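Local coordinates for protein beta-galactosidase/beta-glucuronidase (Faecalibacterium prausnitzii L2-6, PDB 6MVF) that binds flavin mononucleotide and acts as a beta-glucuronidase of glycosyl hydrolase family 2, probably cleaving beta-linked glucuronic acid from its conjugates, at residues 398-402 and 432-438; 405-410 and 441-445; 487-491 and 509-514; 532-538 and 552-558. One frame throughout, in Å; residues are numbered along the deposited sequence.

Contact 1 (398-402 and 432-438); sequences NEILI and AHVSHTP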
loop_
_atom_site.group_PDB
_atom_site.type_symbol
_atom_site.label_atom_id
_atom_site.label_comp_id
_atom_site.label_asym_id
_atom_site.label_seq_id
_atom_site.Cartn_x
_atom_site.Cartn_y
_atom_site.Cartn_z
ATOM N N ASN A 398 5.285 -0.735 43.115
ATOM C CA ASN A 398 5.813 0.628 43.029
ATOM C C ASN A 398 5.404 1.394 44.280
ATOM O O ASN A 398 4.208 1.547 44.549
ATOM C CB ASN A 398 5.304 1.360 41.779
ATOM C CG ASN A 398 5.799 2.798 41.707
ATOM O OD1 ASN A 398 6.993 3.039 41.488
ATOM N ND2 ASN A 398 4.889 3.762 41.887
ATOM N N GLU A 399 6.391 1.853 45.049
ATOM C CA GLU A 399 6.156 2.803 46.141
ATOM C C GLU A 399 5.112 2.293 47.134
ATOM O O GLU A 399 4.325 3.068 47.681
ATOM C CB GLU A 399 5.744 4.171 45.590
ATOM C CG GLU A 399 6.842 4.899 44.872
ATOM C CD GLU A 399 6.434 6.314 44.490
ATOM O OE1 GLU A 399 5.222 6.620 44.590
ATOM O OE2 GLU A 399 7.315 7.120 44.091
ATOM N N ILE A 400 5.117 0.979 47.382
ATOM C CA ILE A 400 4.071 0.356 48.187
ATOM C C ILE A 400 4.080 0.822 49.657
ATOM O O ILE A 400 3.084 0.637 50.371
ATOM C CB ILE A 400 4.179 -1.185 48.069
ATOM C CG1 ILE A 400 2.833 -1.836 48.397
ATOM C CG2 ILE A 400 5.295 -1.739 48.954
ATOM C CD1 ILE A 400 1.632 -1.164 47.718
ATOM N N LEU A 401 5.159 1.456 50.122
ATOM C CA LEU A 401 5.206 1.934 51.505
ATOM C C LEU A 401 4.569 3.297 51.705
ATOM O O LEU A 401 4.602 3.805 52.828
ATOM C CB LEU A 401 6.643 2.020 52.019
ATOM C CG LEU A 401 7.475 0.751 52.123
ATOM C CD1 LEU A 401 8.743 1.059 52.884
ATOM C CD2 LEU A 401 6.690 -0.355 52.762
ATOM N N ILE A 402 4.030 3.926 50.662
ATOM C CA ILE A 402 3.384 5.217 50.868
ATOM C C ILE A 402 2.262 5.085 51.887
ATOM O O ILE A 402 2.053 5.976 52.717
ATOM C CB ILE A 402 2.887 5.796 49.531
ATOM C CG1 ILE A 402 4.022 6.536 48.821
ATOM C CG2 ILE A 402 1.712 6.754 49.740
ATOM C CD1 ILE A 402 3.718 6.819 47.352
ATOM N N ALA A 432 10.270 -1.039 42.786
ATOM C CA ALA A 432 10.506 0.405 42.802
ATOM C C ALA A 432 10.122 0.958 44.171
ATOM O O ALA A 432 8.950 0.899 44.567
ATOM C CB ALA A 432 9.736 1.108 41.682
ATOM N N HIS A 433 11.111 1.474 44.899
ATOM C CA HIS A 433 10.887 2.010 46.241
ATOM C C HIS A 433 10.516 3.494 46.203
ATOM O O HIS A 433 11.040 4.264 45.386
ATOM C CB HIS A 433 12.137 1.838 47.106
ATOM C CG HIS A 433 12.543 0.416 47.328
ATOM N ND1 HIS A 433 11.735 -0.497 47.973
ATOM C CD2 HIS A 433 13.688 -0.243 47.021
ATOM C CE1 HIS A 433 12.358 -1.662 48.033
ATOM N NE2 HIS A 433 13.544 -1.534 47.462
ATOM N N VAL A 434 9.615 3.894 47.110
ATOM C CA VAL A 434 9.391 5.319 47.342
ATOM C C VAL A 434 10.645 5.945 47.962
ATOM O O VAL A 434 11.486 5.268 48.569
ATOM C CB VAL A 434 8.144 5.547 48.219
ATOM C CG1 VAL A 434 8.391 5.113 49.657
ATOM C CG2 VAL A 434 7.677 7.016 48.151
ATOM N N SER A 435 10.772 7.263 47.788
ATOM C CA SER A 435 12.023 7.944 48.106
ATOM C C SER A 435 12.441 7.733 49.561
ATOM O O SER A 435 13.628 7.531 49.852
ATOM C CB SER A 435 11.887 9.433 47.806
ATOM O OG SER A 435 13.142 10.068 47.865
ATOM N N HIS A 436 11.485 7.772 50.485
ATOM C CA HIS A 436 11.797 7.736 51.907
ATOM C C HIS A 436 11.897 6.323 52.461
ATOM O O HIS A 436 11.970 6.160 53.685
ATOM C CB HIS A 436 10.760 8.544 52.701
ATOM C CG HIS A 436 9.351 8.021 52.615
ATOM N ND1 HIS A 436 8.413 8.542 51.744
ATOM C CD2 HIS A 436 8.707 7.060 53.325
ATOM C CE1 HIS A 436 7.263 7.910 51.909
ATOM N NE2 HIS A 436 7.414 7.008 52.864
ATOM N N THR A 437 11.905 5.312 51.594
ATOM C CA THR A 437 12.011 3.923 52.031
ATOM C C THR A 437 13.280 3.728 52.853
ATOM O O THR A 437 14.378 4.077 52.382
ATOM C CB THR A 437 12.024 2.972 50.830
ATOM O OG1 THR A 437 10.751 3.009 50.176
ATOM C CG2 THR A 437 12.326 1.532 51.273
ATOM N N PRO A 438 13.181 3.185 54.070
ATOM C CA PRO A 438 14.390 2.952 54.879
ATOM C C PRO A 438 15.413 2.131 54.102
ATOM O O PRO A 438 15.075 1.131 53.469
ATOM C CB PRO A 438 13.861 2.194 56.108
ATOM C CG PRO A 438 12.381 2.418 56.133
ATOM C CD PRO A 438 11.950 2.682 54.712
HETATM O O HOH W 1 9.431 8.727 45.706
HETATM O O HOH W 2 7.253 -0.514 46.098
#
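Glu399 and Val434 cross at about a right angle just past the C-terminal ends of two neighbouring parallel strands of the TIM barrel, 391-398 and 428-433, the end where barrel glycosidases carry their active sites. The methylene CG of Glu399 rests 3.6 Å from Val434 CB. With CG anti to its own carbonyl carbon (chi1 -69°) and the chain extended beyond, the carboxylate passes the valine, and OE2 accepts from Asn453 and from a water that in turn takes the N-H of Ser435. Glutamate suits this place because its stem is greasy and its tip polar.

Beta-branched Val434 works in two directions. Its CG2 approaches Ile402 CG1 at 3.7 Å on a slant, while CG1 sits over the centre of the His436 ring. Leu401 crosses Thr437 at roughly a right angle, its CD1 4.0 Å from Thr437 CG2, and also touches the Pro438 ring. Threonine serves twice: its methyl meets leucine, and, where Thr437 N closes a type I turn onto Val434 O, its OG1 donates to the same oxygen from the same face.

At the strand ends Asn398 and Ala432 form a parallel bridge with both side chains on one face. Asn398 OD1, which accepts from Asn453 and Arg333, stands 3.4 Å from Ala432 CB, a methyl small enough for the close approach. Glu399 N donates to Ala432 O at 2.8 Å, almost perfectly straight at 177°; the same oxygen accepts from a water that in turn takes the Ile400 N-H.

Contact 2 (405-410 and 441-445); sequences ISQELV and GPMHR
Ile405 meets Pro442 tip to tip because its CG1 branch swings opposite the backbone nitrogen (chi1 -159°) and the chain then continues outward, bringing CD1 to 3.8 Å from Pro442 CG. Met443 does the reverse: bends at chi2 (-45°) and chi3 (-74°) fold its thioether back toward the helix that begins at residue 407. Its SD consequently lies 3.8 Å from Leu409 CD2, the two side chains crossing at about a right angle, and its CE touches the same methyl. Met443 CG also runs past Ile405 in the opposite direction, 4.1 Å from CD1. Val410 completes the patch, with CG2 4.2 Å from Met443 SD and slightly farther from the proline ring. A flexible, unbranched methionine can follow the outline of three branched neighbours, which is why it suits this position.

No hydrogen bond links the two segments; polar groups instead shape each one separately. Ser406 is the N-cap of the helix, its OG accepting from Leu409 N at 3.2 Å, which helps set the first turn that presents Leu409 and Val410. On the other segment, a type I turn runs from Gly441 to His444. Gly441 has backbone angles that call for glycine, and the ring of Pro442 fixes a phi well suited to the turn's second position.

The contact lies beside the barrel wall, where Met443 also packs on Ile431 and His433 of strand 428-433. It thereby joins the start of helix 407-423 to the loop that leads from that strand to strand 450-453.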
loop_
_atom_site.group_PDB
_atom_site.type_symbol
_atom_site.label_atom_id
_atom_site.label_comp_id
_atom_site.label_asym_id
_atom_site.label_seq_id
_atom_site.Cartn_x
_atom_site.Cartn_y
_atom_site.Cartn_z
ATOM N N ILE A 405 4.051 0.364 56.076
ATOM C CA ILE A 405 4.451 -1.039 56.049
ATOM C C ILE A 405 3.578 -1.844 56.996
ATOM O O ILE A 405 3.080 -1.350 58.014
ATOM C CB ILE A 405 5.941 -1.207 56.398
ATOM C CG1 ILE A 405 6.450 -2.540 55.875
ATOM C CG2 ILE A 405 6.171 -1.147 57.901
ATOM C CD1 ILE A 405 7.955 -2.581 55.766
ATOM N N SER A 406 3.375 -3.100 56.642
ATOM C CA SER A 406 2.757 -4.043 57.549
ATOM C C SER A 406 3.373 -5.411 57.274
ATOM O O SER A 406 4.087 -5.610 56.288
ATOM C CB SER A 406 1.225 -4.028 57.403
ATOM O OG SER A 406 0.775 -4.736 56.259
ATOM N N GLN A 407 3.129 -6.345 58.190
ATOM C CA GLN A 407 3.517 -7.727 57.944
ATOM C C GLN A 407 2.779 -8.298 56.731
ATOM O O GLN A 407 3.380 -8.989 55.902
ATOM C CB GLN A 407 3.249 -8.564 59.198
ATOM C CG GLN A 407 3.524 -10.049 59.061
ATOM C CD GLN A 407 4.944 -10.328 58.654
ATOM O OE1 GLN A 407 5.203 -11.175 57.805
ATOM N NE2 GLN A 407 5.879 -9.612 59.250
ATOM N N GLU A 408 1.475 -8.013 56.612
ATOM C CA GLU A 408 0.693 -8.540 55.495
ATOM C C GLU A 408 1.281 -8.102 54.156
ATOM O O GLU A 408 1.381 -8.908 53.221
ATOM C CB GLU A 408 -0.762 -8.080 55.619
ATOM C CG GLU A 408 -1.816 -9.157 55.392
ATOM C CD GLU A 408 -3.247 -8.591 55.426
ATOM O OE1 GLU A 408 -3.961 -8.687 54.401
ATOM O OE2 GLU A 408 -3.653 -8.038 56.475
ATOM N N LEU A 409 1.685 -6.828 54.057
ATOM C CA LEU A 409 2.281 -6.292 52.834
ATOM C C LEU A 409 3.585 -7.001 52.494
ATOM O O LEU A 409 3.881 -7.239 51.316
ATOM C CB LEU A 409 2.518 -4.782 52.989
ATOM C CG LEU A 409 3.359 -3.940 52.010
ATOM C CD1 LEU A 409 3.187 -2.479 52.361
ATOM C CD2 LEU A 409 4.864 -4.259 51.983
ATOM N N VAL A 410 4.413 -7.276 53.502
ATOM C CA VAL A 410 5.705 -7.902 53.247
ATOM C C VAL A 410 5.514 -9.330 52.742
ATOM O O VAL A 410 6.210 -9.777 51.823
ATOM C CB VAL A 410 6.580 -7.851 54.518
ATOM C CG1 VAL A 410 7.847 -8.656 54.319
ATOM C CG2 VAL A 410 6.913 -6.413 54.897
ATOM N N GLY A 441 15.910 -2.867 56.187
ATOM C CA GLY A 441 14.574 -3.307 56.482
ATOM C C GLY A 441 14.103 -4.391 55.544
ATOM O O GLY A 441 14.799 -4.803 54.605
ATOM N N PRO A 442 12.889 -4.880 55.792
ATOM C CA PRO A 442 12.403 -6.058 55.074
ATOM C C PRO A 442 11.998 -5.795 53.630
ATOM O O PRO A 442 11.616 -6.752 52.946
ATOM C CB PRO A 442 11.196 -6.480 55.912
ATOM C CG PRO A 442 10.681 -5.176 56.442
ATOM C CD PRO A 442 11.902 -4.375 56.766
ATOM N N MET A 443 12.051 -4.550 53.136
ATOM C CA MET A 443 11.730 -4.323 51.727
ATOM C C MET A 443 12.916 -4.567 50.794
ATOM O O MET A 443 12.720 -4.650 49.575
ATOM C CB MET A 443 11.183 -2.906 51.511
ATOM C CG MET A 443 9.808 -2.655 52.151
ATOM S SD MET A 443 8.608 -3.989 51.889
ATOM C CE MET A 443 8.193 -3.737 50.153
ATOM N N HIS A 444 14.126 -4.717 51.315
ATOM C CA HIS A 444 15.277 -5.004 50.481
ATOM C C HIS A 444 15.593 -6.498 50.457
ATOM O O HIS A 444 15.145 -7.277 51.304
ATOM C CB HIS A 444 16.478 -4.208 50.964
ATOM C CG HIS A 444 16.186 -2.753 51.118
ATOM N ND1 HIS A 444 15.990 -1.917 50.040
ATOM C CD2 HIS A 444 16.034 -1.983 52.225
ATOM C CE1 HIS A 444 15.746 -0.695 50.472
ATOM N NE2 HIS A 444 15.767 -0.707 51.794
ATOM N N ARG A 445 16.360 -6.896 49.444
ATOM C CA ARG A 445 16.817 -8.267 49.260
ATOM C C ARG A 445 15.673 -9.255 49.033
ATOM O O ARG A 445 15.887 -10.472 49.110
ATOM C CB ARG A 445 17.701 -8.709 50.445
ATOM C CG ARG A 445 18.729 -7.643 50.756
ATOM C CD ARG A 445 19.825 -8.014 51.718
ATOM N NE ARG A 445 20.924 -7.063 51.534
ATOM C CZ ARG A 445 20.913 -5.815 52.007
ATOM N NH1 ARG A 445 19.865 -5.399 52.702
ATOM N NH2 ARG A 445 21.930 -4.984 51.782
#

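Contact 3 (487-491 and 509-514); sequences YGCEG and YQALYH
Cys489 CB sits over one face of the Tyr513 ring, 3.9 Å from its centroid, a CH-pi contact. The Cys489 sulfur turns to another ring: placed opposite the backbone N (chi1 172°), SG is carried to the edge of Tyr509, 3.6 Å from CD2. Cysteine fits because it is slim enough for both aromatics to close on it. Farther along Tyr513, OH takes a weak hydrogen bond from Gly488 N (2.7 Å), and CE1 lies in the plane of the Tyr487 ring, at its edge, 3.6 Å from CD2. A leucine in place of Tyr513 would probably leave Gly488 N without this acceptor and Cys489 CB without its aromatic platform.

Gln510, extended from the helix, donates from NE2 to Cys489 O at 3.0 Å, and the same nitrogen also binds Gly555 O. Next outward, His514 lays its ring over Tyr513 CD1, and a water bridges its NE2 to Cys489 N. Tyr571 hydrogen-bonds both His514 ND1 and Tyr487 OH, holding these two rings in place.

The whole contact is buried: helix 507-522 covers the loop leaving barrel strand 482-487, while Tyr487 and His514 lean on Val532 of the adjoining strand 529-532.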
loop_
_atom_site.group_PDB
_atom_site.type_symbol
_atom_site.label_atom_id
_atom_site.label_comp_id
_atom_site.label_asym_id
_atom_site.label_seq_id
_atom_site.Cartn_x
_atom_site.Cartn_y
_atom_site.Cartn_z
ATOM N N TYR A 487 13.207 9.349 38.343
ATOM C CA TYR A 487 13.760 10.640 38.704
ATOM C C TYR A 487 13.276 11.607 37.634
ATOM O O TYR A 487 12.978 11.196 36.511
ATOM C CB TYR A 487 15.289 10.608 38.780
ATOM C CG TYR A 487 15.993 10.446 37.453
ATOM C CD1 TYR A 487 16.207 9.181 36.893
ATOM C CD2 TYR A 487 16.445 11.558 36.753
ATOM C CE1 TYR A 487 16.862 9.042 35.666
ATOM C CE2 TYR A 487 17.097 11.432 35.540
ATOM C CZ TYR A 487 17.307 10.180 35.001
ATOM O OH TYR A 487 17.974 10.085 33.802
ATOM N N GLY A 488 13.169 12.878 37.979
ATOM C CA GLY A 488 12.681 13.824 37.002
ATOM C C GLY A 488 12.242 15.118 37.658
ATOM O O GLY A 488 12.445 15.338 38.842
ATOM N N CYS A 489 11.603 15.949 36.854
ATOM C CA CYS A 489 11.393 17.331 37.234
ATOM C C CYS A 489 10.386 17.911 36.259
ATOM O O CYS A 489 10.368 17.522 35.089
ATOM C CB CYS A 489 12.733 18.060 37.186
ATOM S SG CYS A 489 12.689 19.771 37.408
ATOM N N GLU A 490 9.512 18.780 36.745
ATOM C CA GLU A 490 8.506 19.343 35.863
ATOM C C GLU A 490 9.130 20.391 34.968
ATOM O O GLU A 490 10.083 21.072 35.345
ATOM C CB GLU A 490 7.357 19.965 36.648
ATOM C CG GLU A 490 6.671 18.970 37.576
ATOM C CD GLU A 490 5.416 18.405 36.975
ATOM O OE1 GLU A 490 4.960 19.014 35.973
ATOM O OE2 GLU A 490 4.904 17.373 37.504
ATOM N N GLY A 491 8.593 20.484 33.759
ATOM C CA GLY A 491 8.941 21.482 32.777
ATOM C C GLY A 491 7.694 21.853 31.994
ATOM O O GLY A 491 7.073 21.010 31.333
ATOM N N TYR A 509 14.842 25.000 34.020
ATOM C CA TYR A 509 15.228 24.324 35.253
ATOM C C TYR A 509 15.168 22.818 35.082
ATOM O O TYR A 509 15.997 22.092 35.638
ATOM C CB TYR A 509 14.353 24.762 36.436
ATOM C CG TYR A 509 14.789 24.097 37.722
ATOM C CD1 TYR A 509 15.882 24.577 38.446
ATOM C CD2 TYR A 509 14.151 22.953 38.182
ATOM C CE1 TYR A 509 16.306 23.939 39.606
ATOM C CE2 TYR A 509 14.568 22.307 39.330
ATOM C CZ TYR A 509 15.641 22.801 40.043
ATOM O OH TYR A 509 16.030 22.152 41.196
ATOM N N GLN A 510 14.196 22.340 34.316
ATOM C CA GLN A 510 14.135 20.918 34.038
ATOM C C GLN A 510 15.346 20.460 33.244
ATOM O O GLN A 510 15.826 19.341 33.445
ATOM C CB GLN A 510 12.848 20.597 33.306
ATOM C CG GLN A 510 12.538 19.122 33.199
ATOM C CD GLN A 510 11.618 18.821 31.999
ATOM O OE1 GLN A 510 11.724 19.465 30.958
ATOM N NE2 GLN A 510 10.705 17.859 32.155
ATOM N N ALA A 511 15.878 21.320 32.369
ATOM C CA ALA A 511 17.081 20.966 31.612
ATOM C C ALA A 511 18.308 20.904 32.513
ATOM O O ALA A 511 19.158 20.025 32.337
ATOM C CB ALA A 511 17.310 21.949 30.459
ATOM N N LEU A 512 18.414 21.820 33.487
ATOM C CA LEU A 512 19.514 21.780 34.451
ATOM C C LEU A 512 19.464 20.514 35.293
ATOM O O LEU A 512 20.497 19.904 35.571
ATOM C CB LEU A 512 19.475 23.011 35.366
ATOM C CG LEU A 512 19.888 24.369 34.805
ATOM C CD1 LEU A 512 19.587 25.468 35.821
ATOM C CD2 LEU A 512 21.360 24.386 34.422
ATOM N N TYR A 513 18.270 20.131 35.739
ATOM C CA TYR A 513 18.109 18.901 36.501
ATOM C C TYR A 513 18.628 17.695 35.711
ATOM O O TYR A 513 19.392 16.872 36.238
ATOM C CB TYR A 513 16.628 18.736 36.875
ATOM C CG TYR A 513 16.293 17.417 37.519
ATOM C CD1 TYR A 513 16.022 16.301 36.743
ATOM C CD2 TYR A 513 16.262 17.282 38.910
ATOM C CE1 TYR A 513 15.735 15.083 37.327
ATOM C CE2 TYR A 513 15.968 16.071 39.510
ATOM C CZ TYR A 513 15.704 14.974 38.709
ATOM O OH TYR A 513 15.399 13.768 39.271
ATOM N N HIS A 514 18.238 17.588 34.431
ATOM C CA HIS A 514 18.626 16.427 33.635
ATOM C C HIS A 514 20.043 16.532 33.089
ATOM O O HIS A 514 20.676 15.500 32.843
ATOM C CB HIS A 514 17.629 16.210 32.509
ATOM C CG HIS A 514 16.335 15.624 32.970
ATOM N ND1 HIS A 514 16.255 14.386 33.572
ATOM C CD2 HIS A 514 15.073 16.109 32.936
ATOM C CE1 HIS A 514 14.994 14.124 33.869
ATOM N NE2 HIS A 514 14.256 15.155 33.495
HETATM O O HOH W 3 11.510 14.897 34.201
#

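Contact 4 (532-538 and 552-558); sequences VWNMFDF and NNKGLVT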
loop_
_atom_site.group_PDB
_atom_site.type_symbol
_atom_site.label_atom_id
_atom_site.label_comp_id
_atom_site.label_asym_id
_atom_site.label_seq_id
_atom_site.Cartn_x
_atom_site.Cartn_y
_atom_site.Cartn_z
ATOM N N VAL A 532 14.161 7.869 33.308
ATOM C CA VAL A 532 13.532 9.181 33.428
ATOM C C VAL A 532 12.041 9.027 33.655
ATOM O O VAL A 532 11.339 8.364 32.879
ATOM C CB VAL A 532 13.777 10.015 32.164
ATOM C CG1 VAL A 532 12.922 11.302 32.201
ATOM C CG2 VAL A 532 15.246 10.300 32.013
ATOM N N TRP A 533 11.542 9.643 34.715
ATOM C CA TRP A 533 10.114 9.878 34.839
ATOM C C TRP A 533 9.883 11.276 34.285
ATOM O O TRP A 533 10.367 12.258 34.857
ATOM C CB TRP A 533 9.658 9.749 36.287
ATOM C CG TRP A 533 8.159 9.677 36.435
ATOM C CD1 TRP A 533 7.316 10.689 36.808
ATOM C CD2 TRP A 533 7.335 8.536 36.204
ATOM N NE1 TRP A 533 6.019 10.238 36.838
ATOM C CE2 TRP A 533 6.003 8.921 36.464
ATOM C CE3 TRP A 533 7.592 7.220 35.826
ATOM C CZ2 TRP A 533 4.936 8.044 36.334
ATOM C CZ3 TRP A 533 6.534 6.352 35.708
ATOM C CH2 TRP A 533 5.218 6.766 35.969
ATOM N N ASN A 534 9.223 11.379 33.132
ATOM C CA ASN A 534 8.674 10.289 32.327
ATOM C C ASN A 534 9.000 10.694 30.862
ATOM O O ASN A 534 9.432 11.825 30.629
ATOM C CB ASN A 534 7.153 10.136 32.613
ATOM C CG ASN A 534 6.492 8.990 31.852
ATOM O OD1 ASN A 534 6.239 9.088 30.656
ATOM N ND2 ASN A 534 6.164 7.913 32.564
ATOM N N MET A 535 8.830 9.790 29.884
ATOM C CA MET A 535 9.115 10.155 28.496
ATOM C C MET A 535 8.188 11.259 28.016
ATOM O O MET A 535 8.625 12.209 27.348
ATOM C CB MET A 535 8.974 8.943 27.568
ATOM C CG MET A 535 9.332 9.237 26.125
ATOM S SD MET A 535 11.070 9.682 25.822
ATOM C CE MET A 535 11.007 10.203 24.109
ATOM N N PHE A 536 6.898 11.129 28.321
ATOM C CA PHE A 536 5.872 12.053 27.882
ATOM C C PHE A 536 5.123 12.560 29.099
ATOM O O PHE A 536 4.892 11.793 30.042
ATOM C CB PHE A 536 4.865 11.384 26.939
ATOM C CG PHE A 536 5.486 10.648 25.811
ATOM C CD1 PHE A 536 6.023 11.339 24.722
ATOM C CD2 PHE A 536 5.534 9.269 25.821
ATOM C CE1 PHE A 536 6.609 10.650 23.662
ATOM C CE2 PHE A 536 6.121 8.562 24.758
ATOM C CZ PHE A 536 6.663 9.248 23.685
ATOM N N ASP A 537 4.755 13.851 29.081
ATOM C CA ASP A 537 3.653 14.315 29.905
ATOM C C ASP A 537 2.503 13.308 29.815
ATOM O O ASP A 537 2.272 12.694 28.769
ATOM C CB ASP A 537 3.180 15.693 29.436
ATOM C CG ASP A 537 4.323 16.740 29.305
ATOM O OD1 ASP A 537 5.296 16.734 30.083
ATOM O OD2 ASP A 537 4.218 17.609 28.406
ATOM N N PHE A 538 1.789 13.100 30.917
ATOM C CA PHE A 538 0.683 12.146 30.905
ATOM C C PHE A 538 -0.443 12.696 31.773
ATOM O O PHE A 538 -0.244 13.648 32.538
ATOM C CB PHE A 538 1.144 10.741 31.354
ATOM C CG PHE A 538 1.743 10.691 32.754
ATOM C CD1 PHE A 538 3.084 10.937 32.962
ATOM C CD2 PHE A 538 0.962 10.380 33.851
ATOM C CE1 PHE A 538 3.634 10.887 34.228
ATOM C CE2 PHE A 538 1.514 10.310 35.110
ATOM C CZ PHE A 538 2.848 10.567 35.301
ATOM N N ASN A 552 0.660 15.432 34.698
ATOM C CA ASN A 552 2.060 15.371 35.085
ATOM C C ASN A 552 2.894 15.867 33.901
ATOM O O ASN A 552 2.796 15.322 32.795
ATOM C CB ASN A 552 2.439 13.952 35.491
ATOM C CG ASN A 552 3.829 13.867 36.095
ATOM O OD1 ASN A 552 4.815 14.159 35.432
ATOM N ND2 ASN A 552 3.912 13.443 37.356
ATOM N N ASN A 553 3.668 16.927 34.115
ATOM C CA ASN A 553 4.435 17.565 33.053
ATOM C C ASN A 553 5.937 17.363 33.231
ATOM O O ASN A 553 6.747 18.242 32.918
ATOM C CB ASN A 553 4.095 19.051 32.954
ATOM C CG ASN A 553 2.725 19.301 32.312
ATOM O OD1 ASN A 553 2.433 18.834 31.198
ATOM N ND2 ASN A 553 1.879 20.032 33.021
ATOM N N LYS A 554 6.324 16.181 33.713
ATOM C CA LYS A 554 7.721 15.795 33.841
ATOM C C LYS A 554 8.252 15.138 32.569
ATOM O O LYS A 554 9.317 14.504 32.611
ATOM C CB LYS A 554 7.919 14.863 35.048
ATOM C CG LYS A 554 7.446 15.442 36.361
ATOM C CD LYS A 554 8.120 14.787 37.572
ATOM C CE LYS A 554 7.539 15.320 38.900
ATOM N NZ LYS A 554 6.123 14.842 39.138
ATOM N N GLY A 555 7.548 15.306 31.444
ATOM C CA GLY A 555 7.944 14.646 30.213
ATOM C C GLY A 555 9.167 15.278 29.571
ATOM O O GLY A 555 9.456 16.464 29.733
ATOM N N LEU A 556 9.930 14.449 28.872
ATOM C CA LEU A 556 10.920 14.966 27.945
ATOM C C LEU A 556 10.264 15.416 26.649
ATOM O O LEU A 556 10.874 16.170 25.886
ATOM C CB LEU A 556 11.987 13.907 27.646
ATOM C CG LEU A 556 12.754 13.262 28.799
ATOM C CD1 LEU A 556 13.492 11.981 28.329
ATOM C CD2 LEU A 556 13.732 14.258 29.404
ATOM N N VAL A 557 9.028 14.977 26.416
ATOM C CA VAL A 557 8.251 15.232 25.210
ATOM C C VAL A 557 6.825 15.515 25.662
ATOM O O VAL A 557 6.383 15.003 26.697
ATOM C CB VAL A 557 8.313 14.021 24.239
ATOM C CG1 VAL A 557 7.491 14.241 22.981
ATOM C CG2 VAL A 557 9.762 13.722 23.866
ATOM N N THR A 558 6.101 16.343 24.891
ATOM C CA THR A 558 4.746 16.716 25.284
ATOM C C THR A 558 3.761 15.572 25.038
ATOM O O THR A 558 4.049 14.587 24.343
ATOM C CB THR A 558 4.273 17.963 24.547
ATOM O OG1 THR A 558 4.451 17.779 23.138
ATOM C CG2 THR A 558 5.028 19.201 25.040
#
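A cis peptide not involving proline joins Trp533 to Asn534, whose backbone N and O both bond to 552-558. Such a bond after the eighth TIM-barrel strand, here 529-532, is well known among clan GH-A glycosidases. Asn534 N reaches Lys554 O at 3.2 Å from well above the carbonyl plane, whereas Leu556 N meets Asn534 O in that carbonyl's own plane. Asn534 OD1 also takes the Phe536 N-H, an Asx turn.

Asp537 holds the facing loop. Its OD1 accepts from Gly555 N at 3.0 Å and forms a salt bridge with Lys565, while its backbone N donates to Val557 O. Replacing it by alanine would probably leave Gly555 N without this acceptor and the Lys565 charge without its carboxylate mate, and let the loop shift. Gly555 must be small, since a CB would run into Asp537 N.

Apolar side chains line the far side: Phe536 and Val557 lie side by side, CD1 to CB 3.6 Å, and Met535 CE touches Val557 CG2. At the other end, Phe538 and Asn552 form an antiparallel hydrogen-bonded pair. Phe538 CG, between its backbone N and carbonyl carbon (chi1 59°), brings the ring across Asn552, whose CB lies 3.6 Å from the centroid, its amide only 13° from parallel. Asn552 ND2 continues to Asp152, and OD1 accepts from Lys554 N at 3.1 Å.

From the N terminus, contacts 1 and 2 come first and cross: 398-402 and 405-410 precede 432-438 and 441-445, so contact 2 opens before contact 1 closes. Contact 1 spans the beta-alpha-beta crossover from strand 391-398 through helix 407-423 to strand 428-433; contact 2 runs from the start of that helix to the loop after strand 428-433. They touch through Pro438 O and His444 NE2. Contact 3 then closes the loop between strand 482-487 and its helix 507-522. Contact 4 follows in series, closing the excursion after strand 529-532. These last two meet through Tyr487 O with Trp533 N and Gly491 N with Asn553 O. All four belong to the same barrel.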